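Local structure of TetR family transcription regulator (Marinobacter aquaeolei, 3PAS) at residues S8-F13 / Y46-D51; Q88-F93 / E176-A181; E152-R157 / W186-D191. The protein probably binds DNA at cis-regulatory sites and controls transcription there, as a two-subunit regulator of the TetR family. One frame throughout, in Å; residues are numbered along the deposited sequence.

Contact 1 (S8-F13 / Y46-D51); sequences SKRIAF and YIYYED
Tyr-48 lies against Lys-9, Arg-10 and Phe-13 of the first helix, and together with Tyr-49 it accounts for nearly all that segment 46-51 gives to this contact. The Arg-10 chain is extended from CG to NE, which carries its guanidinium past the Tyr-48 ring to the backbone behind it. There NH1 reaches Tyr-48 O at 3.3 Å, a weak hydrogen bond with an N-H...O angle of only 129°. Tyr-48 CD1 sits over one face of the guanidinium, whose plane stands 78° from that of the ring, so the two groups do not stack. Tyr-49 OH lies at the guanidinium edge, near its plane, and 3.5 Å from Arg-10 CG. The stronger polar partner of Arg-10 is Asp-6, one turn earlier, which forms a salt bridge to NE and probably steadies the group. Lys-9 holds CG anti to its carbonyl carbon, which lays CB and CG against the Tyr-48 hydroxyl, CG at 3.5 Å from OH. Deeper in, Phe-13 CE2 meets Tyr-48 CD2 at 3.8 Å, while Phe-13 CB approaches Tyr-49 CE2 at 4.1 Å. Aromatic packing of this kind holds helix 5-24 against the end of the predicted helix-turn-helix in the three-helix DNA-binding domain of TetR regulators.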
loop_
_atom_site.group_PDB
_atom_site.type_symbol
_atom_site.label_atom_id
_atom_site.label_comp_id
_atom_site.label_asym_id
_atom_site.label_seq_id
_atom_site.Cartn_x
_atom_site.Cartn_y
_atom_site.Cartn_z
ATOM N N SER B 8 31.644 -6.179 -10.946
ATOM C CA SER B 8 31.785 -5.866 -9.524
ATOM C C SER B 8 31.808 -4.369 -9.143
ATOM O O SER B 8 31.288 -3.975 -8.087
ATOM C CB SER B 8 33.024 -6.567 -8.966
ATOM O OG SER B 8 33.407 -6.002 -7.732
ATOM N N LYS B 9 32.455 -3.539 -9.953
ATOM C CA LYS B 9 32.427 -2.101 -9.719
ATOM C C LYS B 9 30.992 -1.651 -9.998
ATOM O O LYS B 9 30.425 -0.848 -9.252
ATOM C CB LYS B 9 33.386 -1.351 -10.674
ATOM C CG LYS B 9 34.846 -1.582 -10.463
ATOM C CD LYS B 9 35.393 -0.726 -9.366
ATOM C CE LYS B 9 36.894 -0.814 -9.309
ATOM N NZ LYS B 9 37.536 -0.157 -10.469
ATOM N N ARG B 10 30.400 -2.180 -11.062
ATOM C CA ARG B 10 29.037 -1.820 -11.421
ATOM C C ARG B 10 28.093 -2.161 -10.271
ATOM O O ARG B 10 27.307 -1.333 -9.877
ATOM C CB ARG B 10 28.549 -2.484 -12.699
ATOM C CG ARG B 10 29.049 -1.831 -13.992
ATOM C CD ARG B 10 28.564 -2.560 -15.265
ATOM N NE ARG B 10 29.146 -1.922 -16.470
ATOM C CZ ARG B 10 28.630 -0.857 -17.097
ATOM N NH1 ARG B 10 27.513 -0.281 -16.663
ATOM N NH2 ARG B 10 29.246 -0.324 -18.154
ATOM N N ILE B 11 28.189 -3.382 -9.749
ATOM C CA ILE B 11 27.386 -3.832 -8.606
ATOM C C ILE B 11 27.549 -2.917 -7.389
ATOM O O ILE B 11 26.575 -2.641 -6.660
ATOM C CB ILE B 11 27.739 -5.305 -8.212
ATOM C CG1 ILE B 11 27.296 -6.266 -9.313
ATOM C CG2 ILE B 11 27.060 -5.730 -6.877
ATOM C CD1 ILE B 11 25.829 -6.417 -9.398
ATOM N N ALA B 12 28.763 -2.428 -7.162
ATOM C CA ALA B 12 29.023 -1.549 -6.049
ATOM C C ALA B 12 28.195 -0.287 -6.215
ATOM O O ALA B 12 27.543 0.169 -5.242
ATOM C CB ALA B 12 30.517 -1.229 -5.877
ATOM N N PHE B 13 28.169 0.258 -7.438
ATOM C CA PHE B 13 27.364 1.461 -7.694
ATOM C C PHE B 13 25.862 1.238 -7.672
ATOM O O PHE B 13 25.133 2.089 -7.159
ATOM C CB PHE B 13 27.766 2.136 -9.011
ATOM C CG PHE B 13 29.167 2.702 -9.011
ATOM C CD1 PHE B 13 29.542 3.707 -8.124
ATOM C CD2 PHE B 13 30.109 2.215 -9.897
ATOM C CE1 PHE B 13 30.821 4.216 -8.122
ATOM C CE2 PHE B 13 31.389 2.743 -9.913
ATOM C CZ PHE B 13 31.752 3.749 -9.017
ATOM N N TYR B 46 31.424 7.598 -13.337
ATOM C CA TYR B 46 31.196 7.992 -14.706
ATOM C C TYR B 46 31.789 7.055 -15.774
ATOM O O TYR B 46 31.408 7.117 -16.944
ATOM C CB TYR B 46 31.639 9.422 -14.963
ATOM C CG TYR B 46 30.849 10.489 -14.189
ATOM C CD1 TYR B 46 29.462 10.520 -14.198
ATOM C CD2 TYR B 46 31.508 11.468 -13.470
ATOM C CE1 TYR B 46 28.762 11.508 -13.534
ATOM C CE2 TYR B 46 30.824 12.452 -12.784
ATOM C CZ TYR B 46 29.458 12.469 -12.829
ATOM O OH TYR B 46 28.801 13.422 -12.143
ATOM N N ILE B 47 32.707 6.193 -15.395
ATOM C CA ILE B 47 33.186 5.166 -16.365
ATOM C C ILE B 47 31.996 4.273 -16.789
ATOM O O ILE B 47 31.818 3.896 -17.967
ATOM C CB ILE B 47 34.309 4.277 -15.770
ATOM C CG1 ILE B 47 35.532 5.123 -15.405
ATOM C CG2 ILE B 47 34.692 3.203 -16.770
ATOM C CD1 ILE B 47 36.654 4.392 -14.647
ATOM N N TYR B 48 31.157 3.971 -15.819
ATOM C CA TYR B 48 30.072 3.019 -16.023
ATOM C C TYR B 48 28.703 3.621 -16.315
ATOM O O TYR B 48 27.901 3.016 -17.034
ATOM C CB TYR B 48 29.986 2.141 -14.777
ATOM C CG TYR B 48 31.292 1.479 -14.497
ATOM C CD1 TYR B 48 31.740 0.408 -15.261
ATOM C CD2 TYR B 48 32.120 1.967 -13.526
ATOM C CE1 TYR B 48 32.998 -0.192 -14.993
ATOM C CE2 TYR B 48 33.352 1.411 -13.271
ATOM C CZ TYR B 48 33.790 0.333 -13.996
ATOM O OH TYR B 48 35.015 -0.181 -13.705
ATOM N N TYR B 49 28.444 4.802 -15.746
ATOM C CA TYR B 49 27.133 5.456 -15.844
ATOM C C TYR B 49 27.354 6.900 -16.226
ATOM O O TYR B 49 28.162 7.578 -15.602
ATOM C CB TYR B 49 26.373 5.327 -14.521
ATOM C CG TYR B 49 26.217 3.861 -14.190
ATOM C CD1 TYR B 49 25.302 3.064 -14.895
ATOM C CD2 TYR B 49 27.023 3.261 -13.248
ATOM C CE1 TYR B 49 25.244 1.746 -14.681
ATOM C CE2 TYR B 49 26.939 1.931 -12.991
ATOM C CZ TYR B 49 26.061 1.177 -13.708
ATOM O OH TYR B 49 25.985 -0.162 -13.481
ATOM N N GLU B 50 26.638 7.365 -17.237
ATOM C CA GLU B 50 26.895 8.699 -17.773
ATOM C C GLU B 50 26.488 9.826 -16.858
ATOM O O GLU B 50 27.128 10.891 -16.839
ATOM C CB GLU B 50 26.246 8.869 -19.159
ATOM C CG GLU B 50 26.871 7.894 -20.160
ATOM C CD GLU B 50 26.196 7.873 -21.518
ATOM O OE1 GLU B 50 26.264 8.919 -22.187
ATOM O OE2 GLU B 50 25.662 6.806 -21.934
ATOM N N ASP B 51 25.391 9.621 -16.159
ATOM C CA ASP B 51 24.839 10.612 -15.289
ATOM C C ASP B 51 23.874 9.914 -14.315
ATOM O O ASP B 51 23.656 8.702 -14.409
ATOM C CB ASP B 51 24.122 11.659 -16.119
ATOM C CG ASP B 51 23.060 11.077 -17.057
ATOM O OD1 ASP B 51 22.567 9.954 -16.903
ATOM O OD2 ASP B 51 22.696 11.767 -18.008
#

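Contact 2 (Q88-F93 / E176-A181); sequences QWHTLF and EHIELA
Ile-178 is wedged between three aromatic side chains of segment 88-93 and gives the contact its largest buried surface, with His-90 and Trp-89 next. Its two branches divide the work. CG1 stands over the centre of the Phe-93 ring, 3.6 Å from the centroid and 12° off the normal, a clear CH-pi contact. CG2, anti to the backbone N, is directed at the other two rings: it sits over one face of the His-90 ring, displaced toward the rim, 3.8 Å from the centroid, and also touches Trp-89 NE1 at 3.5 Å. The His-90 edge is held as well, for NE2 donates to Glu-179 OE1 at 2.7 Å with an N-H...O angle of 154°, the carboxylate oxygen lying close to the imidazole plane. Because Arg-86 forms a salt bridge to the same OE1, the acid is probably kept ionised. Trp-89 NE1 makes a weak hydrogen bond to Ile-178 O (3.0 Å), and its benzene edge reaches Ala-181 CB at 3.6 Å from CZ2. The segments of helices 81-98 and 175-189 cross at 128°, their axes 10.0 Å apart at closest approach. Helix 148-167 closes the core through Ile-159 and Leu-162, while Leu-150 of the second subunit packs on Ala-181.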
loop_
_atom_site.group_PDB
_atom_site.type_symbol
_atom_site.label_atom_id
_atom_site.label_comp_id
_atom_site.label_asym_id
_atom_site.label_seq_id
_atom_site.Cartn_x
_atom_site.Cartn_y
_atom_site.Cartn_z
ATOM N N GLN B 88 6.776 -19.009 -5.970
ATOM C CA GLN B 88 7.174 -17.621 -6.286
ATOM C C GLN B 88 6.892 -16.714 -5.095
ATOM O O GLN B 88 7.647 -15.833 -4.780
ATOM C CB GLN B 88 6.365 -17.126 -7.483
ATOM C CG GLN B 88 6.084 -15.601 -7.523
ATOM C CD GLN B 88 4.610 -15.377 -7.759
ATOM O OE1 GLN B 88 3.764 -15.553 -6.841
ATOM N NE2 GLN B 88 4.265 -15.067 -9.024
ATOM N N TRP B 89 5.748 -16.940 -4.477
ATOM C CA TRP B 89 5.307 -16.139 -3.307
ATOM C C TRP B 89 6.261 -16.268 -2.169
ATOM O O TRP B 89 6.689 -15.259 -1.594
ATOM C CB TRP B 89 3.907 -16.528 -2.883
ATOM C CG TRP B 89 3.415 -15.992 -1.589
ATOM C CD1 TRP B 89 3.764 -16.398 -0.343
ATOM C CD2 TRP B 89 2.454 -14.944 -1.414
ATOM N NE1 TRP B 89 3.109 -15.652 0.596
ATOM C CE2 TRP B 89 2.280 -14.768 -0.041
ATOM C CE3 TRP B 89 1.708 -14.156 -2.304
ATOM C CZ2 TRP B 89 1.379 -13.833 0.498
ATOM C CZ3 TRP B 89 0.835 -13.255 -1.797
ATOM C CH2 TRP B 89 0.670 -13.090 -0.369
ATOM N N HIS B 90 6.606 -17.500 -1.837
ATOM C CA HIS B 90 7.588 -17.761 -0.789
ATOM C C HIS B 90 8.930 -17.129 -1.139
ATOM O O HIS B 90 9.571 -16.559 -0.267
ATOM C CB HIS B 90 7.771 -19.273 -0.493
ATOM C CG HIS B 90 6.744 -19.845 0.445
ATOM N ND1 HIS B 90 6.946 -19.962 1.810
ATOM C CD2 HIS B 90 5.520 -20.354 0.199
ATOM C CE1 HIS B 90 5.878 -20.522 2.355
ATOM N NE2 HIS B 90 4.989 -20.751 1.396
ATOM N N THR B 91 9.388 -17.243 -2.393
ATOM C CA THR B 91 10.709 -16.660 -2.769
ATOM C C THR B 91 10.704 -15.101 -2.660
ATOM O O THR B 91 11.600 -14.499 -2.069
ATOM C CB THR B 91 11.095 -17.090 -4.185
ATOM O OG1 THR B 91 11.237 -18.510 -4.165
ATOM C CG2 THR B 91 12.386 -16.419 -4.588
ATOM N N LEU B 92 9.630 -14.488 -3.128
ATOM C CA LEU B 92 9.476 -13.025 -3.055
ATOM C C LEU B 92 9.385 -12.521 -1.598
ATOM O O LEU B 92 9.978 -11.504 -1.230
ATOM C CB LEU B 92 8.266 -12.570 -3.808
ATOM C CG LEU B 92 8.325 -12.505 -5.348
ATOM C CD1 LEU B 92 6.911 -12.323 -5.934
ATOM C CD2 LEU B 92 9.275 -11.498 -5.882
ATOM N N PHE B 93 8.669 -13.252 -0.780
ATOM C CA PHE B 93 8.498 -12.864 0.608
ATOM C C PHE B 93 9.873 -12.933 1.287
ATOM O O PHE B 93 10.232 -12.017 2.027
ATOM C CB PHE B 93 7.470 -13.768 1.273
ATOM C CG PHE B 93 6.794 -13.140 2.463
ATOM C CD1 PHE B 93 7.512 -12.853 3.597
ATOM C CD2 PHE B 93 5.426 -12.917 2.473
ATOM C CE1 PHE B 93 6.904 -12.313 4.696
ATOM C CE2 PHE B 93 4.830 -12.344 3.542
ATOM C CZ PHE B 93 5.554 -12.068 4.683
ATOM N N GLU B 176 5.138 -20.861 8.087
ATOM C CA GLU B 176 3.719 -21.112 8.256
ATOM C C GLU B 176 2.848 -19.917 7.898
ATOM O O GLU B 176 1.847 -20.064 7.160
ATOM C CB GLU B 176 3.383 -21.490 9.716
ATOM C CG GLU B 176 3.425 -22.971 10.036
ATOM C CD GLU B 176 2.686 -23.365 11.336
ATOM O OE1 GLU B 176 3.117 -22.985 12.440
ATOM O OE2 GLU B 176 1.687 -24.098 11.249
ATOM N N HIS B 177 3.167 -18.762 8.481
ATOM C CA HIS B 177 2.444 -17.526 8.199
ATOM C C HIS B 177 2.563 -17.102 6.732
ATOM O O HIS B 177 1.599 -16.625 6.157
ATOM C CB HIS B 177 2.898 -16.358 9.112
ATOM C CG HIS B 177 2.304 -16.390 10.489
ATOM N ND1 HIS B 177 2.704 -15.524 11.489
ATOM C CD2 HIS B 177 1.332 -17.168 11.031
ATOM C CE1 HIS B 177 2.016 -15.774 12.592
ATOM N NE2 HIS B 177 1.179 -16.769 12.342
ATOM N N ILE B 178 3.735 -17.276 6.129
ATOM C CA ILE B 178 3.932 -16.919 4.736
ATOM C C ILE B 178 2.994 -17.784 3.880
ATOM O O ILE B 178 2.335 -17.279 2.962
ATOM C CB ILE B 178 5.429 -17.046 4.298
ATOM C CG1 ILE B 178 6.303 -15.962 4.973
ATOM C CG2 ILE B 178 5.543 -16.910 2.838
ATOM C CD1 ILE B 178 7.856 -16.219 4.954
ATOM N N GLU B 179 2.899 -19.069 4.228
ATOM C CA GLU B 179 2.038 -20.026 3.486
ATOM C C GLU B 179 0.558 -19.660 3.668
ATOM O O GLU B 179 -0.200 -19.666 2.711
ATOM C CB GLU B 179 2.296 -21.466 3.969
ATOM C CG GLU B 179 1.428 -22.555 3.337
ATOM C CD GLU B 179 1.873 -22.987 1.948
ATOM O OE1 GLU B 179 2.860 -22.425 1.367
ATOM O OE2 GLU B 179 1.231 -23.939 1.443
ATOM N N LEU B 180 0.141 -19.370 4.894
ATOM C CA LEU B 180 -1.226 -18.990 5.192
ATOM C C LEU B 180 -1.631 -17.732 4.412
ATOM O O LEU B 180 -2.707 -17.676 3.824
ATOM C CB LEU B 180 -1.367 -18.736 6.677
ATOM C CG LEU B 180 -2.656 -18.132 7.214
ATOM C CD1 LEU B 180 -3.861 -19.034 6.823
ATOM C CD2 LEU B 180 -2.512 -18.047 8.731
ATOM N N ALA B 181 -0.743 -16.740 4.391
ATOM C CA ALA B 181 -0.977 -15.533 3.604
ATOM C C ALA B 181 -1.117 -15.880 2.108
ATOM O O ALA B 181 -2.016 -15.349 1.430
ATOM C CB ALA B 181 0.220 -14.545 3.817
#

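Contact 3 (E152-R157 / W186-D191); sequences ETFMFR and WDAVAD. With PGO (S-1,2-propanediol), chain N.
This is an apolar helix-to-helix contact in the C-terminal domain, where helix 148-167 meets the last turn of helix 175-189 beside the second subunit. Two adjacent residues, Phe-154 and Met-155 (modelled as selenomethionine), supply one side of it. Phe-154 touches through CB and the near part of its ring, CB, CG and CD1 all meeting Ala-188 CB, the first at 3.7 Å; Phe-154 CB also lies 4.0 Å from Val-189 CG1. Its side chain packs as well on Met-184 of the second subunit, and Ala-188 on Ala-188 of that subunit, so the contact backs onto the dimer interface. Met-155 uses its tip instead. Bends at chi2 (52°) and chi3 (75°) bring CE to 3.6 Å from Val-189 CG2 and 3.7 Å from Trp-186 N, and 4.2 Å from Trp-186 CE3 at the indole edge. The single N-H of Trp-186, on NE1, is shared between O1 (3.1 Å) and O2 (3.2 Å) of a propanediol probably taken from the crystallisation liquor. Charged groups lie around the contact: Asp-187 pairs with Lys-144, and Glu-152 with Arg-165, both of the second subunit. With no hydrogen bond between the segments, cohesion across them comes from close apolar packing, and these salt bridges serve the subunit interface.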
loop_
_atom_site.group_PDB
_atom_site.type_symbol
_atom_site.label_atom_id
_atom_site.label_comp_id
_atom_site.label_asym_id
_atom_site.label_seq_id
_atom_site.Cartn_x
_atom_site.Cartn_y
_atom_site.Cartn_z
ATOM N N GLU B 152 -2.924 -7.960 -9.355
ATOM C CA GLU B 152 -1.779 -7.303 -8.706
ATOM C C GLU B 152 -2.082 -6.993 -7.253
ATOM O O GLU B 152 -1.282 -7.272 -6.334
ATOM C CB GLU B 152 -1.441 -6.023 -9.490
ATOM C CG GLU B 152 -0.249 -5.183 -9.037
ATOM C CD GLU B 152 -0.560 -4.229 -7.878
ATOM O OE1 GLU B 152 -1.611 -3.535 -7.894
ATOM O OE2 GLU B 152 0.290 -4.117 -6.974
ATOM N N THR B 153 -3.272 -6.437 -7.037
ATOM C CA THR B 153 -3.727 -6.024 -5.704
ATOM C C THR B 153 -3.812 -7.146 -4.689
ATOM O O THR B 153 -3.425 -6.940 -3.512
ATOM C CB THR B 153 -5.106 -5.286 -5.814
ATOM O OG1 THR B 153 -4.905 -4.122 -6.639
ATOM C CG2 THR B 153 -5.668 -4.857 -4.438
ATOM N N PHE B 154 -4.281 -8.314 -5.130
ATOM C CA PHE B 154 -4.523 -9.422 -4.231
ATOM C C PHE B 154 -3.451 -10.524 -4.229
ATOM O O PHE B 154 -3.443 -11.321 -3.313
ATOM C CB PHE B 154 -5.902 -10.064 -4.476
ATOM C CG PHE B 154 -7.039 -9.181 -4.027
ATOM C CD1 PHE B 154 -7.379 -9.119 -2.702
ATOM C CD2 PHE B 154 -7.684 -8.323 -4.922
ATOM C CE1 PHE B 154 -8.385 -8.269 -2.241
ATOM C CE2 PHE B 154 -8.691 -7.430 -4.474
ATOM C CZ PHE B 154 -9.062 -7.412 -3.132
HETATM N N MSE B 155 -2.614 -10.582 -5.252
HETATM C CA MSE B 155 -1.571 -11.636 -5.369
HETATM C C MSE B 155 -0.115 -11.128 -5.235
HETATM O O MSE B 155 0.748 -11.879 -4.804
HETATM C CB MSE B 155 -1.742 -12.451 -6.645
HETATM C CG MSE B 155 -0.756 -13.631 -6.899
HETATM SE SE MSE B 155 -0.536 -14.919 -5.488
HETATM C CE MSE B 155 -2.255 -15.864 -5.753
ATOM N N PHE B 156 0.173 -9.885 -5.579
ATOM C CA PHE B 156 1.565 -9.385 -5.458
ATOM C C PHE B 156 1.750 -8.324 -4.394
ATOM O O PHE B 156 2.645 -8.406 -3.533
ATOM C CB PHE B 156 2.025 -8.937 -6.833
ATOM C CG PHE B 156 1.986 -10.049 -7.827
ATOM C CD1 PHE B 156 3.017 -10.974 -7.882
ATOM C CD2 PHE B 156 0.878 -10.233 -8.650
ATOM C CE1 PHE B 156 2.958 -12.028 -8.775
ATOM C CE2 PHE B 156 0.831 -11.279 -9.550
ATOM C CZ PHE B 156 1.877 -12.175 -9.606
ATOM N N ARG B 157 0.849 -7.353 -4.374
ATOM C CA ARG B 157 0.972 -6.280 -3.419
ATOM C C ARG B 157 0.949 -6.741 -1.987
ATOM O O ARG B 157 1.617 -6.149 -1.167
ATOM C CB ARG B 157 -0.155 -5.257 -3.624
ATOM C CG ARG B 157 -0.044 -4.017 -2.800
ATOM C CD ARG B 157 1.163 -3.253 -3.279
ATOM N NE ARG B 157 1.251 -1.946 -2.675
ATOM C CZ ARG B 157 2.267 -1.120 -2.875
ATOM N NH1 ARG B 157 3.291 -1.478 -3.655
ATOM N NH2 ARG B 157 2.265 0.052 -2.278
ATOM N N TRP B 186 -4.402 -16.725 -2.861
ATOM C CA TRP B 186 -4.940 -17.645 -3.838
ATOM C C TRP B 186 -6.455 -17.653 -3.809
ATOM O O TRP B 186 -7.096 -17.483 -4.814
ATOM C CB TRP B 186 -4.408 -19.071 -3.622
ATOM C CG TRP B 186 -5.075 -20.051 -4.573
ATOM C CD1 TRP B 186 -6.072 -20.924 -4.278
ATOM C CD2 TRP B 186 -4.779 -20.238 -5.964
ATOM N NE1 TRP B 186 -6.419 -21.626 -5.391
ATOM C CE2 TRP B 186 -5.667 -21.212 -6.444
ATOM C CE3 TRP B 186 -3.905 -19.609 -6.863
ATOM C CZ2 TRP B 186 -5.694 -21.604 -7.787
ATOM C CZ3 TRP B 186 -3.936 -19.982 -8.189
ATOM C CH2 TRP B 186 -4.816 -20.987 -8.636
ATOM N N ASP B 187 -7.034 -17.795 -2.624
ATOM C CA ASP B 187 -8.485 -17.730 -2.490
ATOM C C ASP B 187 -9.049 -16.427 -3.088
ATOM O O ASP B 187 -10.102 -16.438 -3.754
ATOM C CB ASP B 187 -8.881 -17.881 -1.049
ATOM C CG ASP B 187 -8.858 -19.349 -0.558
ATOM O OD1 ASP B 187 -8.616 -20.292 -1.312
ATOM O OD2 ASP B 187 -9.091 -19.549 0.627
ATOM N N ALA B 188 -8.359 -15.311 -2.867
ATOM C CA ALA B 188 -8.783 -14.032 -3.448
ATOM C C ALA B 188 -8.895 -14.077 -5.002
ATOM O O ALA B 188 -9.886 -13.606 -5.568
ATOM C CB ALA B 188 -7.796 -12.909 -3.054
ATOM N N VAL B 189 -7.878 -14.642 -5.660
ATOM C CA VAL B 189 -7.789 -14.650 -7.125
ATOM C C VAL B 189 -8.420 -15.853 -7.840
ATOM O O VAL B 189 -8.643 -15.797 -9.061
ATOM C CB VAL B 189 -6.329 -14.461 -7.627
ATOM C CG1 VAL B 189 -5.719 -13.168 -7.003
ATOM C CG2 VAL B 189 -5.465 -15.706 -7.372
ATOM N N ALA B 190 -8.619 -16.927 -7.094
ATOM C CA ALA B 190 -8.997 -18.224 -7.689
ATOM C C ALA B 190 -10.475 -18.234 -8.102
ATOM O O ALA B 190 -11.350 -17.750 -7.373
ATOM C CB ALA B 190 -8.709 -19.370 -6.690
ATOM N N ASP B 191 -10.749 -18.791 -9.269
ATOM C CA ASP B 191 -12.087 -18.898 -9.794
ATOM C C ASP B 191 -12.722 -20.044 -9.020
ATOM O O ASP B 191 -12.174 -21.125 -9.021
ATOM C CB ASP B 191 -11.945 -19.233 -11.271
ATOM C CG ASP B 191 -13.260 -19.277 -12.024
ATOM O OD1 ASP B 191 -14.328 -19.584 -11.461
ATOM O OD2 ASP B 191 -13.191 -19.066 -13.246
HETATM C C1 PGO N . -9.406 -24.151 -6.521
HETATM C C2 PGO N . -10.071 -23.631 -5.251
HETATM C C3 PGO N . -11.149 -22.606 -5.579
HETATM O O1 PGO N . -8.474 -23.176 -7.028
HETATM O O2 PGO N . -9.087 -23.036 -4.384
#

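Contact 1 is complete before contact 2 begins along the chain, and the two lie on opposite sides of the chain's centre, with centres 34 Å apart and nearest atoms about 17 Å apart. Contact 3 is farther still from contact 1, 38 Å between centres. Contacts 2 and 3, by contrast, interleave in sequence, share helix 175-189 and have centres 13 Å apart. They touch directly where Trp-89 CZ3 packs 3.3 Å from Met-155 O, so helices 81-98, 148-167 and 175-189 form one continuous core. Both also reach the second subunit, whereas contact 1 does not. This separation agrees with the TetR plan: a DNA-binding end remote from a C-terminal body that makes the dimer.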